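Local coordinates for protein N-terminal domain of PorA (28-171) (Porphyromonas gingivalis ATCC 33277, PDB 6KJK) that belongs to a type IX secretion cargo protein that impacts the PorXY-SigP signalling of that secretion system, at residues A[19-24]-A[130-135]; A[31-36]-A[95-100]; A[51-56]-A[77-82]; A[58-63]-A[103-108]. All blocks are in the same frame, centred on the assembly; numbering follows the deposited sequence.

Interaction 1: residues A[19-24]-A[130-135]; sequences TVDITA and NFKYKG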
loop_
_atom_site.group_PDB
_atom_site.type_symbol
_atom_site.label_atom_id
_atom_site.label_comp_id
_atom_site.label_asym_id
_atom_site.label_seq_id
_atom_site.Cartn_x
_atom_site.Cartn_y
_atom_site.Cartn_z
ATOM N N THR A 19 6.174 9.701 0.422
ATOM C CA THR A 19 6.274 8.935 -0.810
ATOM C C THR A 19 7.406 7.923 -0.683
ATOM O O THR A 19 8.516 8.271 -0.252
ATOM C CB THR A 19 6.481 9.836 -2.033
ATOM O OG1 THR A 19 5.344 10.698 -2.154
ATOM C CG2 THR A 19 6.619 8.996 -3.292
ATOM N N VAL A 20 7.108 6.673 -0.998
ATOM C CA VAL A 20 8.021 5.546 -0.899
ATOM C C VAL A 20 8.210 4.987 -2.294
ATOM O O VAL A 20 7.224 4.602 -2.955
ATOM C CB VAL A 20 7.467 4.449 0.029
ATOM C CG1 VAL A 20 8.363 3.202 -0.039
ATOM C CG2 VAL A 20 7.398 4.953 1.463
ATOM N N ASP A 21 9.459 4.921 -2.742
ATOM C CA ASP A 21 9.790 4.373 -4.052
ATOM C C ASP A 21 10.269 2.937 -3.896
ATOM O O ASP A 21 11.166 2.657 -3.086
ATOM C CB ASP A 21 10.910 5.174 -4.737
ATOM C CG ASP A 21 10.465 6.532 -5.255
ATOM O OD1 ASP A 21 9.270 6.880 -5.246
ATOM O OD2 ASP A 21 11.365 7.291 -5.692
ATOM N N ILE A 22 9.658 2.031 -4.624
ATOM C CA ILE A 22 10.037 0.632 -4.673
ATOM C C ILE A 22 10.635 0.409 -6.056
ATOM O O ILE A 22 10.033 0.810 -7.060
ATOM C CB ILE A 22 8.791 -0.255 -4.487
ATOM C CG1 ILE A 22 8.094 -0.011 -3.127
ATOM C CG2 ILE A 22 9.136 -1.725 -4.681
ATOM C CD1 ILE A 22 8.876 -0.438 -1.937
ATOM N N THR A 23 11.824 -0.186 -6.116
ATOM C CA THR A 23 12.488 -0.471 -7.378
ATOM C C THR A 23 12.752 -1.947 -7.588
ATOM O O THR A 23 12.988 -2.360 -8.718
ATOM C CB THR A 23 13.835 0.265 -7.441
ATOM O OG1 THR A 23 14.614 -0.136 -6.300
ATOM C CG2 THR A 23 13.649 1.763 -7.416
ATOM N N ALA A 24 12.738 -2.759 -6.538
ATOM C CA ALA A 24 13.047 -4.163 -6.726
ATOM C C ALA A 24 11.874 -4.879 -7.386
ATOM O O ALA A 24 10.711 -4.594 -7.081
ATOM C CB ALA A 24 13.366 -4.820 -5.382
ATOM N N ASN A 130 5.332 4.523 -5.137
ATOM C CA ASN A 130 5.708 4.513 -6.550
ATOM C C ASN A 130 6.530 3.272 -6.829
ATOM O O ASN A 130 7.574 3.059 -6.193
ATOM C CB ASN A 130 6.545 5.739 -6.914
ATOM C CG ASN A 130 5.767 7.022 -6.847
ATOM O OD1 ASN A 130 4.573 7.063 -7.162
ATOM N ND2 ASN A 130 6.437 8.091 -6.429
ATOM N N PHE A 131 6.055 2.432 -7.717
ATOM C CA PHE A 131 6.798 1.278 -8.186
ATOM C C PHE A 131 7.525 1.712 -9.444
ATOM O O PHE A 131 6.922 1.810 -10.513
ATOM C CB PHE A 131 5.832 0.144 -8.499
ATOM C CG PHE A 131 5.120 -0.414 -7.272
ATOM C CD1 PHE A 131 5.793 -1.278 -6.409
ATOM C CD2 PHE A 131 3.814 -0.083 -6.959
ATOM C CE1 PHE A 131 5.170 -1.818 -5.285
ATOM C CE2 PHE A 131 3.191 -0.634 -5.848
ATOM C CZ PHE A 131 3.867 -1.505 -5.009
ATOM N N LYS A 132 8.813 1.993 -9.319
ATOM C CA LYS A 132 9.631 2.467 -10.439
ATOM C C LYS A 132 10.336 1.259 -11.044
ATOM O O LYS A 132 11.390 0.821 -10.560
ATOM C CB LYS A 132 10.604 3.543 -9.981
ATOM C CG LYS A 132 9.912 4.793 -9.516
ATOM C CD LYS A 132 10.899 5.888 -9.188
ATOM C CE LYS A 132 10.181 7.139 -8.743
ATOM N NZ LYS A 132 11.137 8.182 -8.280
ATOM N N TYR A 133 9.739 0.713 -12.096
ATOM C CA TYR A 133 10.248 -0.464 -12.783
ATOM C C TYR A 133 11.272 -0.044 -13.836
ATOM O O TYR A 133 10.970 0.776 -14.713
ATOM C CB TYR A 133 9.090 -1.163 -13.478
ATOM C CG TYR A 133 9.436 -2.347 -14.335
ATOM C CD1 TYR A 133 9.915 -3.522 -13.775
ATOM C CD2 TYR A 133 9.248 -2.298 -15.728
ATOM C CE1 TYR A 133 10.193 -4.631 -14.561
ATOM C CE2 TYR A 133 9.525 -3.392 -16.521
ATOM C CZ TYR A 133 9.997 -4.550 -15.947
ATOM O OH TYR A 133 10.253 -5.628 -16.762
ATOM N N LYS A 134 12.477 -0.612 -13.750
ATOM C CA LYS A 134 13.543 -0.388 -14.742
ATOM C C LYS A 134 13.740 1.097 -15.032
ATOM O O LYS A 134 13.761 1.540 -16.186
ATOM C CB LYS A 134 13.308 -1.196 -16.020
ATOM C CG LYS A 134 13.345 -2.688 -15.811
ATOM C CD LYS A 134 13.230 -3.478 -17.110
ATOM C CE LYS A 134 13.349 -4.974 -16.849
ATOM N NZ LYS A 134 13.101 -5.840 -18.026
ATOM N N GLY A 135 13.872 1.875 -13.967
ATOM C CA GLY A 135 14.126 3.289 -14.054
ATOM C C GLY A 135 12.895 4.156 -13.933
ATOM O O GLY A 135 13.024 5.355 -13.677
HETATM O O HOH W 1 13.402 -1.466 -11.222
#
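Asp21 OD2 takes the ammonium group of Lys132 in a salt bridge, NZ to OD2 2.7 Å; NZ comes from above the carboxylate plane, 48° out of it. The lysine reaches back because CG stands anti to the carbonyl carbon (chi1 -65°) and the chain beyond it is stretched straight. The other carboxylate oxygen, Asp21 OD1, accepts a weak bond from Asn130 ND2 at 3.3 Å. Those two side chains lie side by side, amide and carboxylate 41° apart, and the methyl CG2 of Thr19 touches the same amide nitrogen. Asp21 itself is exposed, so solvent probably screens this charge pair.

On the other face of the sheet Ile22 and Phe131 run alongside each other, with Ile22 CB 3.7 Å from Phe131 CD1. The phenyl ring continues inward to Tyr96, Met34 and Phe36 of the opposing sheet.

Three backbone bonds give the parallel register. Val20 O accepts Asn130 N at 2.9 Å, Asn130 O accepts Ile22 N at 2.8 Å, and Ile22 O accepts Lys132 N at 2.8 Å. Past the last of these bonds a water bridges Thr23 O, Lys132 O and Lys134 N. A parallel edge strand is thereby added to a mixed sheet, with salt bridge and amide on one face and the hydrophobic core of a two-sheet beta sandwich on the other.

Interaction 2: residues A[31-36]-A[95-100]; sequences TEEMKF and RYTFPV
Neighbouring antiparallel strands of one sheet, 31-42 and 90-99, meet here with Glu32 opposite Phe98 and Met34 opposite Tyr96 as hydrogen-bonded pairs. Each pair carries two N-H to O=C bonds; the shortest runs from Glu32 N to Phe98 O, 2.7 Å.

The ring of Phe98 is held on two sides. Glu32 CB sits over one face in a CH-pi contact, 3.6 Å from Phe98 CE1, while Met34 SD approaches the edge, in plane, at 3.6 Å from Phe98 CZ. Phe98 reaches this place with CG tucked between its backbone N and carbonyl carbon (chi1 52°). The carboxylate of Glu32 is buried but satisfied, OE2 by Tyr133 OH and OE1 by Thr27 OG1, and Val100 CG2 packs 3.4 Å from Glu32 OE2.

The opposite face, with Glu33, Lys35, Arg95 and Thr97, is polar and mostly charged. Lys35 lies beside Arg95 and lays its CE over the centre of the guanidinium face, 3.2 Å from Arg95 CZ. Lys35 NZ and Arg95 NH2 are both donors and make no bond; a water accepts from Arg95 NH1 and, weakly, from Lys35 NZ. Glu33 OE1 comes to the guanidinium edge in a long salt bridge, 3.6 Å to Arg95 NE, with the planes almost perpendicular (86°), and probably offsets part of the crowded positive charge. An edge-on Met-aromatic contact on the inner face, backed by Phe131 and Tyr133 of the facing sheet, belongs to the core of a beta sandwich.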
loop_
_atom_site.group_PDB
_atom_site.type_symbol
_atom_site.label_atom_id
_atom_site.label_comp_id
_atom_site.label_asym_id
_atom_site.label_seq_id
_atom_site.Cartn_x
_atom_site.Cartn_y
_atom_site.Cartn_z
ATOM N N THR A 31 5.875 -12.498 -16.073
ATOM C CA THR A 31 5.224 -11.495 -15.239
ATOM C C THR A 31 6.190 -11.007 -14.165
ATOM O O THR A 31 6.906 -11.806 -13.553
ATOM C CB THR A 31 3.973 -12.083 -14.589
ATOM O OG1 THR A 31 3.025 -12.401 -15.615
ATOM C CG2 THR A 31 3.344 -11.095 -13.616
ATOM N N GLU A 32 6.225 -9.686 -13.955
ATOM C CA GLU A 32 7.026 -9.056 -12.913
ATOM C C GLU A 32 6.167 -8.814 -11.681
ATOM O O GLU A 32 4.964 -8.550 -11.797
ATOM C CB GLU A 32 7.552 -7.700 -13.375
ATOM C CG GLU A 32 8.269 -7.723 -14.732
ATOM C CD GLU A 32 9.666 -8.324 -14.664
ATOM O OE1 GLU A 32 9.909 -9.184 -13.798
ATOM O OE2 GLU A 32 10.518 -7.930 -15.493
ATOM N N GLU A 33 6.791 -8.861 -10.510
ATOM C CA GLU A 33 6.107 -8.522 -9.266
ATOM C C GLU A 33 6.972 -7.556 -8.482
ATOM O O GLU A 33 8.181 -7.780 -8.340
ATOM C CB GLU A 33 5.796 -9.759 -8.419
ATOM C CG GLU A 33 4.934 -9.442 -7.200
ATOM C CD GLU A 33 4.710 -10.626 -6.287
ATOM O OE1 GLU A 33 5.364 -10.685 -5.220
ATOM O OE2 GLU A 33 3.864 -11.481 -6.626
ATOM N N MET A 34 6.366 -6.478 -7.990
ATOM C CA MET A 34 7.001 -5.540 -7.080
ATOM C C MET A 34 6.151 -5.468 -5.826
ATOM O O MET A 34 4.924 -5.615 -5.887
ATOM C CB MET A 34 7.124 -4.159 -7.726
ATOM C CG MET A 34 7.892 -4.259 -9.037
ATOM S SD MET A 34 8.147 -2.704 -9.896
ATOM C CE MET A 34 9.392 -1.963 -8.835
ATOM N N LYS A 35 6.779 -5.260 -4.670
ATOM C CA LYS A 35 6.024 -5.320 -3.424
ATOM C C LYS A 35 6.425 -4.218 -2.468
ATOM O O LYS A 35 7.615 -4.041 -2.179
ATOM C CB LYS A 35 6.210 -6.673 -2.760
ATOM C CG LYS A 35 5.461 -6.820 -1.458
ATOM C CD LYS A 35 5.845 -8.153 -0.858
ATOM C CE LYS A 35 4.676 -8.849 -0.212
ATOM N NZ LYS A 35 5.118 -9.726 0.918
ATOM N N PHE A 36 5.434 -3.511 -1.945
ATOM C CA PHE A 36 5.591 -2.600 -0.819
ATOM C C PHE A 36 5.165 -3.313 0.449
ATOM O O PHE A 36 4.152 -4.020 0.470
ATOM C CB PHE A 36 4.678 -1.384 -1.035
ATOM C CG PHE A 36 4.505 -0.528 0.181
ATOM C CD1 PHE A 36 5.385 0.500 0.445
ATOM C CD2 PHE A 36 3.491 -0.757 1.082
ATOM C CE1 PHE A 36 5.242 1.281 1.562
ATOM C CE2 PHE A 36 3.345 0.018 2.210
ATOM C CZ PHE A 36 4.222 1.054 2.443
ATOM N N ARG A 95 1.143 -5.529 -3.582
ATOM C CA ARG A 95 1.893 -6.178 -4.633
ATOM C C ARG A 95 1.377 -5.664 -5.968
ATOM O O ARG A 95 0.158 -5.594 -6.194
ATOM C CB ARG A 95 1.652 -7.677 -4.550
ATOM C CG ARG A 95 2.428 -8.379 -3.455
ATOM C CD ARG A 95 1.963 -9.834 -3.403
ATOM N NE ARG A 95 2.824 -10.740 -2.641
ATOM C CZ ARG A 95 2.650 -11.029 -1.355
ATOM N NH1 ARG A 95 1.668 -10.451 -0.667
ATOM N NH2 ARG A 95 3.471 -11.877 -0.745
ATOM N N TYR A 96 2.287 -5.342 -6.869
ATOM C CA TYR A 96 1.957 -4.825 -8.189
ATOM C C TYR A 96 2.582 -5.782 -9.181
ATOM O O TYR A 96 3.795 -6.029 -9.125
ATOM C CB TYR A 96 2.547 -3.427 -8.321
ATOM C CG TYR A 96 2.381 -2.771 -9.682
ATOM C CD1 TYR A 96 1.203 -2.878 -10.428
ATOM C CD2 TYR A 96 3.417 -2.051 -10.207
ATOM C CE1 TYR A 96 1.095 -2.278 -11.662
ATOM C CE2 TYR A 96 3.321 -1.433 -11.456
ATOM C CZ TYR A 96 2.135 -1.548 -12.173
ATOM O OH TYR A 96 1.962 -0.948 -13.422
ATOM N N THR A 97 1.771 -6.337 -10.085
ATOM C CA THR A 97 2.238 -7.341 -11.028
ATOM C C THR A 97 1.890 -6.875 -12.432
ATOM O O THR A 97 0.859 -6.234 -12.642
ATOM C CB THR A 97 1.586 -8.675 -10.756
ATOM O OG1 THR A 97 0.178 -8.513 -10.737
ATOM C CG2 THR A 97 2.000 -9.193 -9.412
ATOM N N PHE A 98 2.761 -7.161 -13.388
ATOM C CA PHE A 98 2.602 -6.591 -14.723
ATOM C C PHE A 98 3.555 -7.309 -15.664
ATOM O O PHE A 98 4.447 -8.028 -15.216
ATOM C CB PHE A 98 2.885 -5.075 -14.732
ATOM C CG PHE A 98 4.210 -4.715 -14.097
ATOM C CD1 PHE A 98 5.377 -4.661 -14.856
ATOM C CD2 PHE A 98 4.290 -4.457 -12.745
ATOM C CE1 PHE A 98 6.593 -4.373 -14.260
ATOM C CE2 PHE A 98 5.497 -4.162 -12.135
ATOM C CZ PHE A 98 6.652 -4.122 -12.885
ATOM N N PRO A 99 3.365 -7.146 -16.975
ATOM C CA PRO A 99 4.201 -7.886 -17.932
ATOM C C PRO A 99 5.653 -7.430 -17.917
ATOM O O PRO A 99 5.958 -6.246 -17.769
ATOM C CB PRO A 99 3.541 -7.580 -19.284
ATOM C CG PRO A 99 2.136 -7.220 -18.953
ATOM C CD PRO A 99 2.240 -6.472 -17.640
ATOM N N VAL A 100 6.552 -8.401 -18.105
ATOM C CA VAL A 100 7.937 -8.078 -18.409
ATOM C C VAL A 100 7.977 -7.181 -19.639
ATOM O O VAL A 100 7.244 -7.394 -20.617
ATOM C CB VAL A 100 8.738 -9.368 -18.648
ATOM C CG1 VAL A 100 10.130 -9.049 -19.180
ATOM C CG2 VAL A 100 8.813 -10.185 -17.389
HETATM O O HOH W 2 1.936 -9.643 2.355
#

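Interaction 3: residues A[51-56]-A[77-82]; sequences IGKITK and VSVSPV
This is a strand-to-loop pairing along the edge of strand 48-58 in the mixed sheet: the irregular segment 77-82 runs beside that strand in nearly the opposite direction, with Lys53 and Val79 as the single backbone bridge. Two main-chain bonds flank that bridge. Ser80 N donates to Gly52 O at 2.8 Å, and Ile54 N donates to Ser78 O, also 2.8 Å.

Beyond the bridge, Gly52 N finds a hydroxyl in place of a backbone carbonyl, donating to Ser80 OG at 2.9 Å in a fairly straight bond (163°). With OG set between the backbone N and carbonyl carbon of Ser80 (chi1 80°), the hydroxyl donates a hydrogen bond to Pro81 O, 2.7 Å from OG. One buried oxygen thus both accepts and donates, tying the strand to the bend at Ser80-Pro81.

Apolar contacts lie beside these bonds. Ile51 CG2 presses tightly on Val79 CG1 at 3.5 Å and also meets Ser80 O, while the other branch of Ile51 places CG1 3.8 Å from Val82 CG2. The stretched alkyl chain of Lys53 runs alongside Val79, and its ammonium end makes a cation-pi contact with Phe114. A water joins Ile54 O to Ser78 OG.

Strand 48-58 is bonded along its other edge to strand 105-115, through Ile51 with Phe114 and Lys53 with Ser112. Ile54 turns inward to Phe65 and Phe109, Pro81 packs on Gln71 and Met73, which flank Cys72 of the Cys68-Cys72 disulfide, and the loop leads directly into strand 83-85, at one border of the mixed sheet.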
loop_
_atom_site.group_PDB
_atom_site.type_symbol
_atom_site.label_atom_id
_atom_site.label_comp_id
_atom_site.label_asym_id
_atom_site.label_seq_id
_atom_site.Cartn_x
_atom_site.Cartn_y
_atom_site.Cartn_z
ATOM N N ILE A 51 -10.195 1.126 8.329
ATOM C CA ILE A 51 -10.231 0.455 7.037
ATOM C C ILE A 51 -9.100 1.029 6.198
ATOM O O ILE A 51 -8.852 2.248 6.248
ATOM C CB ILE A 51 -11.579 0.682 6.329
ATOM C CG1 ILE A 51 -12.718 0.049 7.107
ATOM C CG2 ILE A 51 -11.571 0.151 4.914
ATOM C CD1 ILE A 51 -14.076 0.550 6.655
ATOM N N GLY A 52 -8.417 0.175 5.460
ATOM C CA GLY A 52 -7.354 0.604 4.542
ATOM C C GLY A 52 -7.892 0.627 3.121
ATOM O O GLY A 52 -8.614 -0.279 2.719
ATOM N N LYS A 53 -7.569 1.696 2.398
ATOM C CA LYS A 53 -8.066 1.869 1.035
ATOM C C LYS A 53 -6.948 2.301 0.112
ATOM O O LYS A 53 -6.170 3.207 0.439
ATOM C CB LYS A 53 -9.181 2.914 0.951
ATOM C CG LYS A 53 -10.374 2.625 1.834
ATOM C CD LYS A 53 -11.554 3.474 1.432
ATOM C CE LYS A 53 -12.696 3.309 2.440
ATOM N NZ LYS A 53 -13.925 4.038 1.994
ATOM N N ILE A 54 -6.918 1.687 -1.063
ATOM C CA ILE A 54 -6.186 2.263 -2.179
ATOM C C ILE A 54 -7.068 3.356 -2.766
ATOM O O ILE A 54 -8.145 3.074 -3.292
ATOM C CB ILE A 54 -5.826 1.193 -3.210
ATOM C CG1 ILE A 54 -4.902 0.135 -2.601
ATOM C CG2 ILE A 54 -5.261 1.841 -4.490
ATOM C CD1 ILE A 54 -3.532 0.656 -2.192
ATOM N N THR A 55 -6.632 4.602 -2.652
ATOM C CA THR A 55 -7.451 5.745 -3.041
ATOM C C THR A 55 -7.079 6.293 -4.413
ATOM O O THR A 55 -7.846 7.095 -4.971
ATOM C CB THR A 55 -7.339 6.877 -2.003
ATOM O OG1 THR A 55 -5.984 7.306 -1.951
ATOM C CG2 THR A 55 -7.767 6.435 -0.608
ATOM N N LYS A 56 -5.920 5.914 -4.954
ATOM C CA LYS A 56 -5.495 6.288 -6.303
ATOM C C LYS A 56 -4.684 5.127 -6.840
ATOM O O LYS A 56 -3.896 4.530 -6.089
ATOM C CB LYS A 56 -4.550 7.496 -6.239
ATOM C CG LYS A 56 -5.107 8.748 -5.527
ATOM C CD LYS A 56 -4.025 9.841 -5.477
ATOM C CE LYS A 56 -3.781 10.439 -4.077
ATOM N NZ LYS A 56 -3.976 11.926 -4.014
ATOM N N VAL A 77 -8.908 -5.280 -5.778
ATOM C CA VAL A 77 -9.856 -4.858 -4.757
ATOM C C VAL A 77 -9.195 -3.771 -3.911
ATOM O O VAL A 77 -8.126 -3.982 -3.325
ATOM C CB VAL A 77 -10.325 -6.050 -3.919
ATOM C CG1 VAL A 77 -11.119 -5.595 -2.726
ATOM C CG2 VAL A 77 -11.165 -6.985 -4.804
ATOM N N SER A 78 -9.836 -2.626 -3.794
ATOM C CA SER A 78 -9.172 -1.458 -3.235
ATOM C C SER A 78 -9.450 -1.213 -1.762
ATOM O O SER A 78 -8.849 -0.303 -1.198
ATOM C CB SER A 78 -9.518 -0.211 -4.036
ATOM O OG SER A 78 -10.892 0.041 -3.946
ATOM N N VAL A 79 -10.346 -1.960 -1.121
ATOM C CA VAL A 79 -10.749 -1.691 0.257
ATOM C C VAL A 79 -10.536 -2.949 1.091
ATOM O O VAL A 79 -10.957 -4.047 0.698
ATOM C CB VAL A 79 -12.210 -1.203 0.331
ATOM C CG1 VAL A 79 -12.605 -0.869 1.752
ATOM C CG2 VAL A 79 -12.393 0.033 -0.560
ATOM N N SER A 80 -9.868 -2.788 2.228
ATOM C CA SER A 80 -9.646 -3.867 3.166
ATOM C C SER A 80 -10.880 -4.085 4.034
ATOM O O SER A 80 -11.785 -3.256 4.095
ATOM C CB SER A 80 -8.463 -3.504 4.079
ATOM O OG SER A 80 -8.853 -2.626 5.124
ATOM N N PRO A 81 -10.887 -5.170 4.814
ATOM C CA PRO A 81 -11.876 -5.290 5.898
ATOM C C PRO A 81 -11.561 -4.296 7.003
ATOM O O PRO A 81 -10.496 -3.681 7.048
ATOM C CB PRO A 81 -11.685 -6.715 6.424
ATOM C CG PRO A 81 -10.754 -7.400 5.481
ATOM C CD PRO A 81 -9.950 -6.294 4.791
ATOM N N VAL A 82 -12.493 -4.177 7.948
ATOM C CA VAL A 82 -12.226 -3.425 9.165
ATOM C C VAL A 82 -11.170 -4.171 9.961
ATOM O O VAL A 82 -11.268 -5.388 10.165
ATOM C CB VAL A 82 -13.511 -3.260 9.997
ATOM C CG1 VAL A 82 -13.226 -2.494 11.261
ATOM C CG2 VAL A 82 -14.592 -2.529 9.163
HETATM O O HOH W 3 -10.857 2.602 -2.674
#

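Interaction 4: residues A[58-63]-A[103-108]; sequences EMIGDG and EGHTGA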
loop_
_atom_site.group_PDB
_atom_site.type_symbol
_atom_site.label_atom_id
_atom_site.label_comp_id
_atom_site.label_asym_id
_atom_site.label_seq_id
_atom_site.Cartn_x
_atom_site.Cartn_y
_atom_site.Cartn_z
ATOM N N GLU A 58 -2.508 3.930 -10.514
ATOM C CA GLU A 58 -2.000 4.199 -11.861
ATOM C C GLU A 58 -1.122 3.029 -12.250
ATOM O O GLU A 58 -0.133 2.737 -11.549
ATOM C CB GLU A 58 -1.175 5.486 -11.846
ATOM C CG GLU A 58 -1.889 6.638 -11.111
ATOM C CD GLU A 58 -1.320 8.029 -11.379
ATOM O OE1 GLU A 58 -2.001 8.834 -12.051
ATOM O OE2 GLU A 58 -0.209 8.330 -10.893
ATOM N N MET A 59 -1.475 2.341 -13.315
ATOM C CA MET A 59 -0.807 1.109 -13.698
ATOM C C MET A 59 -0.616 1.081 -15.203
ATOM O O MET A 59 -1.384 1.683 -15.966
ATOM C CB MET A 59 -1.627 -0.128 -13.288
ATOM C CG MET A 59 -1.906 -0.237 -11.773
ATOM S SD MET A 59 -2.572 -1.828 -11.255
ATOM C CE MET A 59 -4.250 -1.701 -11.858
ATOM N N ILE A 60 0.368 0.325 -15.631
ATOM C CA ILE A 60 0.422 -0.068 -17.039
ATOM C C ILE A 60 -0.778 -0.967 -17.358
ATOM O O ILE A 60 -1.452 -1.516 -16.489
ATOM C CB ILE A 60 1.784 -0.748 -17.298
ATOM C CG1 ILE A 60 2.122 -0.715 -18.789
ATOM C CG2 ILE A 60 1.804 -2.176 -16.777
ATOM C CD1 ILE A 60 3.544 -0.993 -19.050
ATOM N N GLY A 61 -1.106 -1.057 -18.652
ATOM C CA GLY A 61 -2.433 -1.538 -19.053
ATOM C C GLY A 61 -2.894 -2.846 -18.418
ATOM O O GLY A 61 -4.006 -2.944 -17.886
ATOM N N ASP A 62 -2.077 -3.887 -18.513
ATOM C CA ASP A 62 -2.406 -5.182 -17.924
ATOM C C ASP A 62 -1.793 -5.386 -16.534
ATOM O O ASP A 62 -1.610 -6.530 -16.107
ATOM C CB ASP A 62 -2.010 -6.327 -18.859
ATOM C CG ASP A 62 -3.088 -7.389 -18.955
ATOM O OD1 ASP A 62 -3.636 -7.584 -20.063
ATOM O OD2 ASP A 62 -3.402 -8.025 -17.921
ATOM N N GLY A 63 -1.479 -4.322 -15.833
ATOM C CA GLY A 63 -1.074 -4.474 -14.451
ATOM C C GLY A 63 -2.245 -4.769 -13.549
ATOM O O GLY A 63 -3.378 -4.408 -13.834
ATOM N N GLU A 103 11.139 -1.753 -21.489
ATOM C CA GLU A 103 10.946 -0.348 -21.189
ATOM C C GLU A 103 10.486 -0.209 -19.742
ATOM O O GLU A 103 9.758 -1.062 -19.228
ATOM C CB GLU A 103 9.848 0.174 -22.113
ATOM C CG GLU A 103 9.308 1.558 -21.826
ATOM C CD GLU A 103 8.158 1.914 -22.765
ATOM O OE1 GLU A 103 7.381 2.847 -22.457
ATOM O OE2 GLU A 103 8.030 1.243 -23.813
ATOM N N GLY A 104 10.896 0.882 -19.101
ATOM C CA GLY A 104 10.485 1.150 -17.739
ATOM C C GLY A 104 9.171 1.900 -17.658
ATOM O O GLY A 104 8.672 2.467 -18.624
ATOM N N HIS A 105 8.588 1.895 -16.466
ATOM C CA HIS A 105 7.388 2.673 -16.197
ATOM C C HIS A 105 7.250 2.784 -14.693
ATOM O O HIS A 105 7.929 2.087 -13.933
ATOM C CB HIS A 105 6.131 2.049 -16.822
ATOM C CG HIS A 105 5.488 0.978 -15.996
ATOM N ND1 HIS A 105 5.823 -0.353 -16.105
ATOM C CD2 HIS A 105 4.499 1.040 -15.067
ATOM C CE1 HIS A 105 5.093 -1.063 -15.259
ATOM N NE2 HIS A 105 4.268 -0.241 -14.631
ATOM N N THR A 106 6.379 3.686 -14.268
ATOM C CA THR A 106 6.076 3.839 -12.850
ATOM C C THR A 106 4.612 3.496 -12.611
ATOM O O THR A 106 3.719 4.096 -13.224
ATOM C CB THR A 106 6.361 5.272 -12.396
ATOM O OG1 THR A 106 7.739 5.599 -12.659
ATOM C CG2 THR A 106 6.095 5.406 -10.910
ATOM N N GLY A 107 4.359 2.504 -11.759
ATOM C CA GLY A 107 3.026 2.316 -11.169
ATOM C C GLY A 107 2.958 3.181 -9.921
ATOM O O GLY A 107 3.944 3.316 -9.204
ATOM N N ALA A 108 1.841 3.826 -9.687
ATOM C CA ALA A 108 1.727 4.745 -8.561
ATOM C C ALA A 108 0.403 4.509 -7.849
ATOM O O ALA A 108 -0.651 4.393 -8.499
ATOM C CB ALA A 108 1.820 6.204 -9.029
#
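One face of the His105 imidazole is covered by Ile60, whose CB makes a CH-pi contact 3.7 Å from His105 NE2, offset toward the rim of the ring. The two side chains cross at about a right angle. Because Ile60 CG1 stands anti to the backbone N (chi1 -159°), CD1 extends over the ring as far as ND1, 3.8 Å away, while CG2 settles near CE1. The Phe98 ring meets the imidazole edge-to-face, and NE2 is hydrogen-bonded to Tyr96 OH.

Farther along, the backbones close into one antiparallel hydrogen-bonded pair. Glu58 N donates to Ala108 O at 2.8 Å, and Ala108 N returns a bond to Glu58 O at 2.9 Å. Glu58 O also accepts a CA-H contact from Gly107, and the carboxylate OE2 of Glu58 lies 3.5 Å from the Ala108 methyl.

After this pair the chain diverges into a type I turn, Ile60 to Gly63, closed by Gly63 N to Ile60 O. Ile60 N also donates to the Tyr96 hydroxyl, so a single phenol links the isoleucine backbone to the histidine covered by its side chain. Apolar cover on a face combined with a polar bond at NE2 should limit rotation of the imidazole.

Interactions 1, 2 and 4 cluster at one end of the domain, their centres 9 to 11 Å apart, whereas interaction 3 lies 19 to 21 Å from them. Interactions 1, 3 and 4 all reach the mixed sheet, ordered 18-22, 125-133, 105-115, 48-58, 83-85; interaction 2 belongs to the antiparallel sheet facing it. Along the chain, interaction 3 is nested within interaction 2 and that within interaction 1, while interaction 4 alternates with both 2 and 3. Strands 31-42 and 90-99 both make polar links to the mixed sheet, so interaction 2 touches 1 and 4 through side chains pointing between the sheets. Sequence-distant strands are thus interlocked into one compact, all-beta domain.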